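Local coordinates for NikO protein (Streptomyces tendae, PDB 4FQD) that transfers enolpyruvyl groups, is essential in nikkomycin biosynthesis, and belongs to the MurA branch of the EPSP synthase family, at residues 35-40 against 54-59; 267-272 against 298-303; 373-378 against 416-421. The protein carries 4 engineered substitutions. One frame throughout, in Å; residues are numbered along the deposited sequence.

Contact 1 of 3, residues 35-40 against 54-59; sequences HSLVTT and ENCPDI
Leu37 of helix 34-44 meets Cys56 and Pro57 in a buried, wholly apolar helix-to-loop contact, packing on the connection between strand 50-54 and helix 60-71. It illustrates how one branched side chain can pack a helix against a neighbouring connection. Leu37 sends both methyls across. CD1 lies 3.8 Å from SG of Cys56, and CD2 is only slightly farther from the same sulfur, at 4.1 Å, so the thiol faces the fork of the isobutyl group. CD2 also packs at 3.8 Å on CG of Pro57, with the CD corner of that ring nearby. The leucine and proline side chains run past each other in opposite directions, which makes this a contact alongside rather than end to end. On the loop, SG stands anti to the backbone N of Cys56 (chi1 -180°), and this torsion turns the sulfur to the leucine fork.

Polar groups beside the packing have their own partners. In the helix, Ser36 O takes Thr40 OG1 at 2.7 Å and also Thr40 N, the two donors coming from opposite faces of the carbonyl plane. In the loop, Asn55 ND2 bonds to Leu261 O, Cys56 O pairs with Tyr78 OH, and Pro57 O with Thr62 OG1 of helix 60-71. Past Pro57, Asp58 centres an inverse gamma turn, and Ile59 then takes the N-cap position of that helix. Leu37 also touches Leu261, after strand 257-260, and Thr62, near the start of helix 60-71, inside the inverse barrel. Between the segments themselves the chemistry is dispersion and the exclusion of water, which implies little directional preference; the loop's course is probably set more by its hydrogen bonds to Leu261, Tyr78 and Thr62.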
loop_
_atom_site.group_PDB
_atom_site.type_symbol
_atom_site.label_atom_id
_atom_site.label_comp_id
_atom_site.label_asym_id
_atom_site.label_seq_id
_atom_site.Cartn_x
_atom_site.Cartn_y
_atom_site.Cartn_z
ATOM N N HIS A 35 -7.703 -22.669 9.397
ATOM C CA HIS A 35 -8.010 -21.699 10.441
ATOM C C HIS A 35 -9.467 -21.779 10.902
ATOM O O HIS A 35 -9.767 -21.530 12.069
ATOM C CB HIS A 35 -7.650 -20.287 9.976
ATOM C CG HIS A 35 -6.191 -20.105 9.688
ATOM N ND1 HIS A 35 -5.725 -19.544 8.517
ATOM C CD2 HIS A 35 -5.094 -20.414 10.418
ATOM C CE1 HIS A 35 -4.406 -19.517 8.539
ATOM N NE2 HIS A 35 -3.996 -20.037 9.682
ATOM N N SER A 36 -10.364 -22.133 9.986
ATOM C CA SER A 36 -11.768 -22.336 10.335
ATOM C C SER A 36 -11.927 -23.601 11.166
ATOM O O SER A 36 -12.785 -23.677 12.045
ATOM C CB SER A 36 -12.636 -22.428 9.081
ATOM O OG SER A 36 -12.751 -21.168 8.447
ATOM N N LEU A 37 -11.097 -24.596 10.868
ATOM C CA LEU A 37 -11.079 -25.837 11.628
ATOM C C LEU A 37 -10.734 -25.567 13.087
ATOM O O LEU A 37 -11.368 -26.105 13.993
ATOM C CB LEU A 37 -10.068 -26.810 11.025
ATOM C CG LEU A 37 -9.706 -28.026 11.877
ATOM C CD1 LEU A 37 -10.924 -28.891 12.143
ATOM C CD2 LEU A 37 -8.617 -28.829 11.200
ATOM N N VAL A 38 -9.727 -24.728 13.301
ATOM C CA VAL A 38 -9.298 -24.361 14.645
ATOM C C VAL A 38 -10.419 -23.684 15.427
ATOM O O VAL A 38 -10.716 -24.066 16.558
ATOM C CB VAL A 38 -8.071 -23.427 14.606
ATOM C CG1 VAL A 38 -7.822 -22.807 15.973
ATOM C CG2 VAL A 38 -6.843 -24.185 14.117
ATOM N N THR A 39 -11.046 -22.684 14.813
ATOM C CA THR A 39 -12.092 -21.915 15.478
ATOM C C THR A 39 -13.368 -22.726 15.701
ATOM O O THR A 39 -14.079 -22.516 16.683
ATOM C CB THR A 39 -12.428 -20.628 14.702
ATOM O OG1 THR A 39 -12.730 -20.953 13.340
ATOM C CG2 THR A 39 -11.252 -19.666 14.738
ATOM N N THR A 40 -13.656 -23.649 14.790
ATOM C CA THR A 40 -14.819 -24.517 14.931
ATOM C C THR A 40 -14.611 -25.493 16.086
ATOM O O THR A 40 -15.513 -25.723 16.893
ATOM C CB THR A 40 -15.103 -25.305 13.639
ATOM O OG1 THR A 40 -15.318 -24.391 12.558
ATOM C CG2 THR A 40 -16.335 -26.183 13.806
ATOM N N GLU A 54 -17.462 -31.558 8.410
ATOM C CA GLU A 54 -17.214 -32.112 7.085
ATOM C C GLU A 54 -16.184 -31.272 6.338
ATOM O O GLU A 54 -15.917 -30.130 6.716
ATOM C CB GLU A 54 -18.513 -32.202 6.284
ATOM C CG GLU A 54 -19.609 -32.981 6.985
ATOM C CD GLU A 54 -20.425 -33.826 6.027
ATOM O OE1 GLU A 54 -19.960 -34.051 4.891
ATOM O OE2 GLU A 54 -21.529 -34.264 6.412
ATOM N N ASN A 55 -15.617 -31.846 5.280
ATOM C CA ASN A 55 -14.538 -31.212 4.528
ATOM C C ASN A 55 -13.398 -30.802 5.456
ATOM O O ASN A 55 -12.881 -29.690 5.375
ATOM C CB ASN A 55 -15.053 -30.007 3.731
ATOM C CG ASN A 55 -14.049 -29.510 2.705
ATOM O OD1 ASN A 55 -13.286 -30.291 2.136
ATOM N ND2 ASN A 55 -14.039 -28.203 2.472
ATOM N N CYS A 56 -13.026 -31.708 6.354
ATOM C CA CYS A 56 -11.955 -31.439 7.303
ATOM C C CYS A 56 -10.608 -31.847 6.722
ATOM O O CYS A 56 -10.441 -32.977 6.264
ATOM C CB CYS A 56 -12.206 -32.169 8.625
ATOM S SG CYS A 56 -10.933 -31.893 9.878
ATOM N N PRO A 57 -9.639 -30.921 6.739
ATOM C CA PRO A 57 -8.309 -31.179 6.181
ATOM C C PRO A 57 -7.531 -32.198 7.007
ATOM O O PRO A 57 -7.597 -32.181 8.237
ATOM C CB PRO A 57 -7.630 -29.809 6.253
ATOM C CG PRO A 57 -8.317 -29.109 7.373
ATOM C CD PRO A 57 -9.744 -29.573 7.324
ATOM N N ASP A 58 -6.808 -33.080 6.328
ATOM C CA ASP A 58 -5.978 -34.072 6.999
ATOM C C ASP A 58 -4.577 -33.514 7.220
ATOM O O ASP A 58 -3.634 -33.866 6.511
ATOM C CB ASP A 58 -5.919 -35.360 6.176
ATOM C CG ASP A 58 -5.163 -36.469 6.882
ATOM O OD1 ASP A 58 -5.061 -36.425 8.127
ATOM O OD2 ASP A 58 -4.674 -37.387 6.190
ATOM N N ILE A 59 -4.451 -32.632 8.206
ATOM C CA ILE A 59 -3.178 -31.990 8.504
ATOM C C ILE A 59 -2.776 -32.203 9.959
ATOM O O ILE A 59 -3.432 -32.944 10.693
ATOM C CB ILE A 59 -3.227 -30.481 8.202
ATOM C CG1 ILE A 59 -4.395 -29.827 8.943
ATOM C CG2 ILE A 59 -3.352 -30.244 6.705
ATOM C CD1 ILE A 59 -4.535 -28.344 8.677
#

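Contact 2 of 3, residues 267-272 against 298-303; sequences EVVTWI and APEFDL
Glu300 OE2 is gripped twice, by Phe340 N and by Ser343 OG, and this anchors the polar end of a side chain whose CG lies 4.5 Å from CG2 of Val269. The aliphatic part of the glutamate is thereby presented to helix 265-278 while OE2 of its carboxylate finds its partners elsewhere. The closer touch is made by Ile272, whose CD1 comes within 3.6 Å of CZ of Phe301. Its extended chain (chi2 176°) carries that methyl to the far end of the ring, which it approaches obliquely, and the two side chains cross at about a right angle. Val311 packs on both residues, so both helices meet strand 311-313, an outer strand of the mixed sheet with 27-29, 283-286 and 317-320 in the inverse barrel. Elsewhere on helix 265-278, Trp271 NE1 donates to Glu267 OE2 at 3.3 Å, in the indole plane and to the anti lone pair, while Glu267 OE1 receives Ser31 N and the indole itself rests on helix 441-447. The chemistry implies a division of labour: small patches of apolar contact join helices 265-278 and 298-307, and carboxylates tie each helix to other parts of the fold.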
loop_
_atom_site.group_PDB
_atom_site.type_symbol
_atom_site.label_atom_id
_atom_site.label_comp_id
_atom_site.label_asym_id
_atom_site.label_seq_id
_atom_site.Cartn_x
_atom_site.Cartn_y
_atom_site.Cartn_z
ATOM N N GLU A 267 -4.797 -22.322 0.124
ATOM C CA GLU A 267 -4.594 -23.441 -0.789
ATOM C C GLU A 267 -5.136 -23.089 -2.169
ATOM O O GLU A 267 -4.539 -23.439 -3.187
ATOM C CB GLU A 267 -5.261 -24.715 -0.270
ATOM C CG GLU A 267 -4.994 -25.931 -1.147
ATOM C CD GLU A 267 -5.770 -27.161 -0.718
ATOM O OE1 GLU A 267 -6.504 -27.084 0.290
ATOM O OE2 GLU A 267 -5.648 -28.205 -1.395
ATOM N N VAL A 268 -6.270 -22.392 -2.195
ATOM C CA VAL A 268 -6.856 -21.931 -3.447
ATOM C C VAL A 268 -5.896 -20.981 -4.155
ATOM O O VAL A 268 -5.642 -21.120 -5.351
ATOM C CB VAL A 268 -8.206 -21.221 -3.220
ATOM C CG1 VAL A 268 -8.704 -20.592 -4.514
ATOM C CG2 VAL A 268 -9.232 -22.196 -2.668
ATOM N N VAL A 269 -5.362 -20.024 -3.402
ATOM C CA VAL A 269 -4.370 -19.090 -3.921
ATOM C C VAL A 269 -3.164 -19.843 -4.471
ATOM O O VAL A 269 -2.667 -19.535 -5.557
ATOM C CB VAL A 269 -3.893 -18.112 -2.825
ATOM C CG1 VAL A 269 -2.755 -17.240 -3.338
ATOM C CG2 VAL A 269 -5.049 -17.257 -2.335
ATOM N N THR A 270 -2.713 -20.842 -3.719
ATOM C CA THR A 270 -1.551 -21.640 -4.092
ATOM C C THR A 270 -1.749 -22.351 -5.428
ATOM O O THR A 270 -0.849 -22.373 -6.267
ATOM C CB THR A 270 -1.218 -22.685 -3.008
ATOM O OG1 THR A 270 -1.026 -22.026 -1.750
ATOM C CG2 THR A 270 0.043 -23.452 -3.371
ATOM N N TRP A 271 -2.931 -22.924 -5.624
ATOM C CA TRP A 271 -3.218 -23.660 -6.850
ATOM C C TRP A 271 -3.439 -22.742 -8.049
ATOM O O TRP A 271 -3.099 -23.095 -9.179
ATOM C CB TRP A 271 -4.416 -24.595 -6.660
ATOM C CG TRP A 271 -4.110 -25.783 -5.805
ATOM C CD1 TRP A 271 -4.696 -26.114 -4.619
ATOM C CD2 TRP A 271 -3.131 -26.796 -6.065
ATOM N NE1 TRP A 271 -4.148 -27.274 -4.127
ATOM C CE2 TRP A 271 -3.184 -27.712 -4.998
ATOM C CE3 TRP A 271 -2.218 -27.020 -7.101
ATOM C CZ2 TRP A 271 -2.361 -28.832 -4.933
ATOM C CZ3 TRP A 271 -1.402 -28.132 -7.036
ATOM C CH2 TRP A 271 -1.478 -29.025 -5.960
ATOM N N ILE A 272 -4.013 -21.570 -7.801
ATOM C CA ILE A 272 -4.184 -20.573 -8.851
ATOM C C ILE A 272 -2.814 -20.108 -9.336
ATOM O O ILE A 272 -2.582 -19.973 -10.539
ATOM C CB ILE A 272 -5.007 -19.366 -8.360
ATOM C CG1 ILE A 272 -6.455 -19.785 -8.092
ATOM C CG2 ILE A 272 -4.971 -18.240 -9.381
ATOM C CD1 ILE A 272 -7.315 -18.680 -7.515
ATOM N N ALA A 298 -11.670 -11.892 -2.099
ATOM C CA ALA A 298 -11.948 -10.728 -2.946
ATOM C C ALA A 298 -10.782 -9.736 -3.101
ATOM O O ALA A 298 -10.545 -9.247 -4.207
ATOM C CB ALA A 298 -13.219 -10.009 -2.481
ATOM N N PRO A 299 -10.061 -9.421 -2.004
ATOM C CA PRO A 299 -8.884 -8.563 -2.196
ATOM C C PRO A 299 -7.833 -9.222 -3.087
ATOM O O PRO A 299 -7.236 -8.551 -3.929
ATOM C CB PRO A 299 -8.336 -8.401 -0.776
ATOM C CG PRO A 299 -9.513 -8.594 0.103
ATOM C CD PRO A 299 -10.338 -9.645 -0.573
ATOM N N GLU A 300 -7.619 -10.521 -2.897
ATOM C CA GLU A 300 -6.674 -11.271 -3.718
ATOM C C GLU A 300 -7.107 -11.316 -5.180
ATOM O O GLU A 300 -6.285 -11.164 -6.083
ATOM C CB GLU A 300 -6.501 -12.696 -3.184
ATOM C CG GLU A 300 -5.551 -12.823 -2.003
ATOM C CD GLU A 300 -6.191 -12.450 -0.680
ATOM O OE1 GLU A 300 -7.379 -12.063 -0.675
ATOM O OE2 GLU A 300 -5.504 -12.549 0.359
ATOM N N PHE A 301 -8.401 -11.526 -5.408
ATOM C CA PHE A 301 -8.929 -11.636 -6.765
ATOM C C PHE A 301 -8.954 -10.300 -7.499
ATOM O O PHE A 301 -8.885 -10.258 -8.728
ATOM C CB PHE A 301 -10.318 -12.280 -6.758
ATOM C CG PHE A 301 -10.287 -13.776 -6.863
ATOM C CD1 PHE A 301 -9.959 -14.555 -5.765
ATOM C CD2 PHE A 301 -10.577 -14.405 -8.063
ATOM C CE1 PHE A 301 -9.925 -15.933 -5.861
ATOM C CE2 PHE A 301 -10.545 -15.782 -8.164
ATOM C CZ PHE A 301 -10.220 -16.547 -7.062
ATOM N N ASP A 302 -9.052 -9.209 -6.747
ATOM C CA ASP A 302 -8.975 -7.882 -7.341
ATOM C C ASP A 302 -7.566 -7.647 -7.871
ATOM O O ASP A 302 -7.378 -7.008 -8.906
ATOM C CB ASP A 302 -9.350 -6.805 -6.324
ATOM C CG ASP A 302 -9.172 -5.402 -6.870
ATOM O OD1 ASP A 302 -9.925 -5.022 -7.790
ATOM O OD2 ASP A 302 -8.280 -4.678 -6.379
ATOM N N LEU A 303 -6.579 -8.176 -7.155
ATOM C CA LEU A 303 -5.191 -8.102 -7.591
ATOM C C LEU A 303 -4.960 -8.963 -8.825
ATOM O O LEU A 303 -4.309 -8.533 -9.775
ATOM C CB LEU A 303 -4.250 -8.535 -6.469
ATOM C CG LEU A 303 -4.060 -7.542 -5.324
ATOM C CD1 LEU A 303 -3.154 -8.135 -4.263
ATOM C CD2 LEU A 303 -3.491 -6.233 -5.847
#

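Contact 3 of 3, residues 373-378 against 416-421; sequences PELEAL and LLAALA
Ala418 receives two leucines of helix 372-378, and these apolar touches are the main substance of the contact. Its CB lies 3.6 Å from CD1 of Leu378 and 3.9 Å from CD2 of Leu375, so a single methyl is met by one branch of each. The two leucines stand three residues apart, about one helical turn. Each has CG anti to its carbonyl carbon (chi1 -72° and -67°) and an extended chi2, which together bring one methyl of each onto the alanine. The short side chain of Ala418 lets the backbones come close, with CA atoms 7.7 Å apart between Leu375 and Ala418. Beyond the contact, Leu417 and Leu420 pack on helix 265-278.

A second kind of contact is packing of a side chain on main chain. CD1 of Leu378 lies 4.0 Å from C of Ala418 and 4.1 Å from N of Ala419, so this methyl covers the peptide link following the alanine as well as its CB.

Helix 409-419 is the connecting helix of a beta-alpha-beta crossover, joining strands 402-405 and 425-429, which are parallel neighbours in one sheet of the inverse barrel. Leu378 touches Thr402 and Leu404 of the first of these strands, so helix 372-378 packs against both the crossover helix and the sheet.

Hydrogen bonds run within each segment and to the surroundings. Glu374 OE1 accepts Arg405 N, fixing helix 372-378 to the end of strand 402-405, and the backbone of Leu378 bonds to His398 and Arg399. Within 416-421, Ala421 N reaches Ala418 O at 3.1 Å.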
loop_
_atom_site.group_PDB
_atom_site.type_symbol
_atom_site.label_atom_id
_atom_site.label_comp_id
_atom_site.label_asym_id
_atom_site.label_seq_id
_atom_site.Cartn_x
_atom_site.Cartn_y
_atom_site.Cartn_z
ATOM N N PRO A 373 15.190 -14.031 -0.211
ATOM C CA PRO A 373 16.581 -14.340 -0.570
ATOM C C PRO A 373 16.718 -15.684 -1.282
ATOM O O PRO A 373 17.684 -15.896 -2.015
ATOM C CB PRO A 373 17.291 -14.394 0.787
ATOM C CG PRO A 373 16.426 -13.597 1.702
ATOM C CD PRO A 373 15.032 -13.874 1.246
ATOM N N GLU A 374 15.758 -16.578 -1.067
ATOM C CA GLU A 374 15.782 -17.885 -1.707
ATOM C C GLU A 374 15.296 -17.795 -3.151
ATOM O O GLU A 374 15.811 -18.485 -4.030
ATOM C CB GLU A 374 14.942 -18.888 -0.916
ATOM C CG GLU A 374 15.394 -19.056 0.523
ATOM C CD GLU A 374 16.853 -19.455 0.629
ATOM O OE1 GLU A 374 17.242 -20.470 0.013
ATOM O OE2 GLU A 374 17.613 -18.747 1.324
ATOM N N LEU A 375 14.303 -16.942 -3.387
ATOM C CA LEU A 375 13.829 -16.679 -4.741
ATOM C C LEU A 375 14.910 -15.975 -5.550
ATOM O O LEU A 375 14.971 -16.107 -6.772
ATOM C CB LEU A 375 12.562 -15.820 -4.716
ATOM C CG LEU A 375 11.267 -16.482 -4.246
ATOM C CD1 LEU A 375 10.128 -15.476 -4.262
ATOM C CD2 LEU A 375 10.933 -17.682 -5.118
ATOM N N GLU A 376 15.758 -15.224 -4.854
ATOM C CA GLU A 376 16.864 -14.509 -5.479
ATOM C C GLU A 376 17.841 -15.483 -6.129
ATOM O O GLU A 376 18.399 -15.205 -7.190
ATOM C CB GLU A 376 17.600 -13.664 -4.436
ATOM C CG GLU A 376 18.525 -12.613 -5.020
ATOM C CD GLU A 376 17.854 -11.261 -5.146
ATOM O OE1 GLU A 376 16.880 -11.013 -4.406
ATOM O OE2 GLU A 376 18.296 -10.447 -5.984
ATOM N N ALA A 377 18.039 -16.628 -5.482
ATOM C CA ALA A 377 18.959 -17.648 -5.972
ATOM C C ALA A 377 18.478 -18.262 -7.282
ATOM O O ALA A 377 19.281 -18.733 -8.088
ATOM C CB ALA A 377 19.158 -18.730 -4.919
ATOM N N LEU A 378 17.166 -18.254 -7.492
ATOM C CA LEU A 378 16.582 -18.829 -8.698
ATOM C C LEU A 378 16.652 -17.873 -9.886
ATOM O O LEU A 378 16.467 -18.281 -11.032
ATOM C CB LEU A 378 15.135 -19.256 -8.447
ATOM C CG LEU A 378 14.940 -20.428 -7.482
ATOM C CD1 LEU A 378 13.463 -20.745 -7.320
ATOM C CD2 LEU A 378 15.705 -21.653 -7.962
ATOM N N LEU A 416 8.815 -24.160 -3.826
ATOM C CA LEU A 416 8.565 -25.402 -4.542
ATOM C C LEU A 416 7.929 -25.127 -5.902
ATOM O O LEU A 416 8.255 -25.781 -6.890
ATOM C CB LEU A 416 7.670 -26.323 -3.711
ATOM C CG LEU A 416 7.331 -27.689 -4.307
ATOM C CD1 LEU A 416 8.597 -28.426 -4.712
ATOM C CD2 LEU A 416 6.527 -28.511 -3.311
ATOM N N LEU A 417 7.026 -24.152 -5.945
ATOM C CA LEU A 417 6.367 -23.774 -7.189
ATOM C C LEU A 417 7.350 -23.117 -8.151
ATOM O O LEU A 417 7.330 -23.384 -9.353
ATOM C CB LEU A 417 5.197 -22.827 -6.915
ATOM C CG LEU A 417 4.038 -23.378 -6.084
ATOM C CD1 LEU A 417 2.948 -22.331 -5.933
ATOM C CD2 LEU A 417 3.486 -24.651 -6.707
ATOM N N ALA A 418 8.207 -22.256 -7.613
ATOM C CA ALA A 418 9.203 -21.558 -8.415
ATOM C C ALA A 418 10.258 -22.523 -8.946
ATOM O O ALA A 418 10.747 -22.368 -10.065
ATOM C CB ALA A 418 9.853 -20.449 -7.603
ATOM N N ALA A 419 10.602 -23.521 -8.137
ATOM C CA ALA A 419 11.583 -24.526 -8.532
ATOM C C ALA A 419 11.070 -25.374 -9.691
ATOM O O ALA A 419 11.843 -25.799 -10.550
ATOM C CB ALA A 419 11.945 -25.408 -7.349
ATOM N N LEU A 420 9.763 -25.616 -9.709
ATOM C CA LEU A 420 9.143 -26.414 -10.762
ATOM C C LEU A 420 9.158 -25.694 -12.109
ATOM O O LEU A 420 8.931 -26.307 -13.152
ATOM C CB LEU A 420 7.711 -26.791 -10.378
ATOM C CG LEU A 420 7.560 -27.840 -9.276
ATOM C CD1 LEU A 420 6.106 -27.966 -8.846
ATOM C CD2 LEU A 420 8.099 -29.184 -9.742
ATOM N N ALA A 421 9.423 -24.392 -12.082
ATOM C CA ALA A 421 9.504 -23.605 -13.305
ATOM C C ALA A 421 10.909 -23.659 -13.894
ATOM O O ALA A 421 11.095 -23.484 -15.098
ATOM C CB ALA A 421 9.096 -22.167 -13.037
#

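The three contacts follow one another in series along the chain. Contact 1 probably belongs to one lobe of the two-lobed inverse barrel, and contacts 2 and 3 to the other. The centres of contacts 1 and 2 lie 19 Å apart, their nearest atoms about 7 Å apart without touching, whereas the centres of contacts 1 and 3 are 30 Å apart. Contacts 2 and 3, with centres 20 Å apart, do touch: Thr270 O packs against CD1 of Leu417 at 3.8 Å. Helix 265-278 therefore joins helix 298-307 to helix 409-419, and helix 372-378 extends the series. Helix 441-447 touches segments of contacts 2 and 3, so regions distant in sequence pack together around helix 265-278.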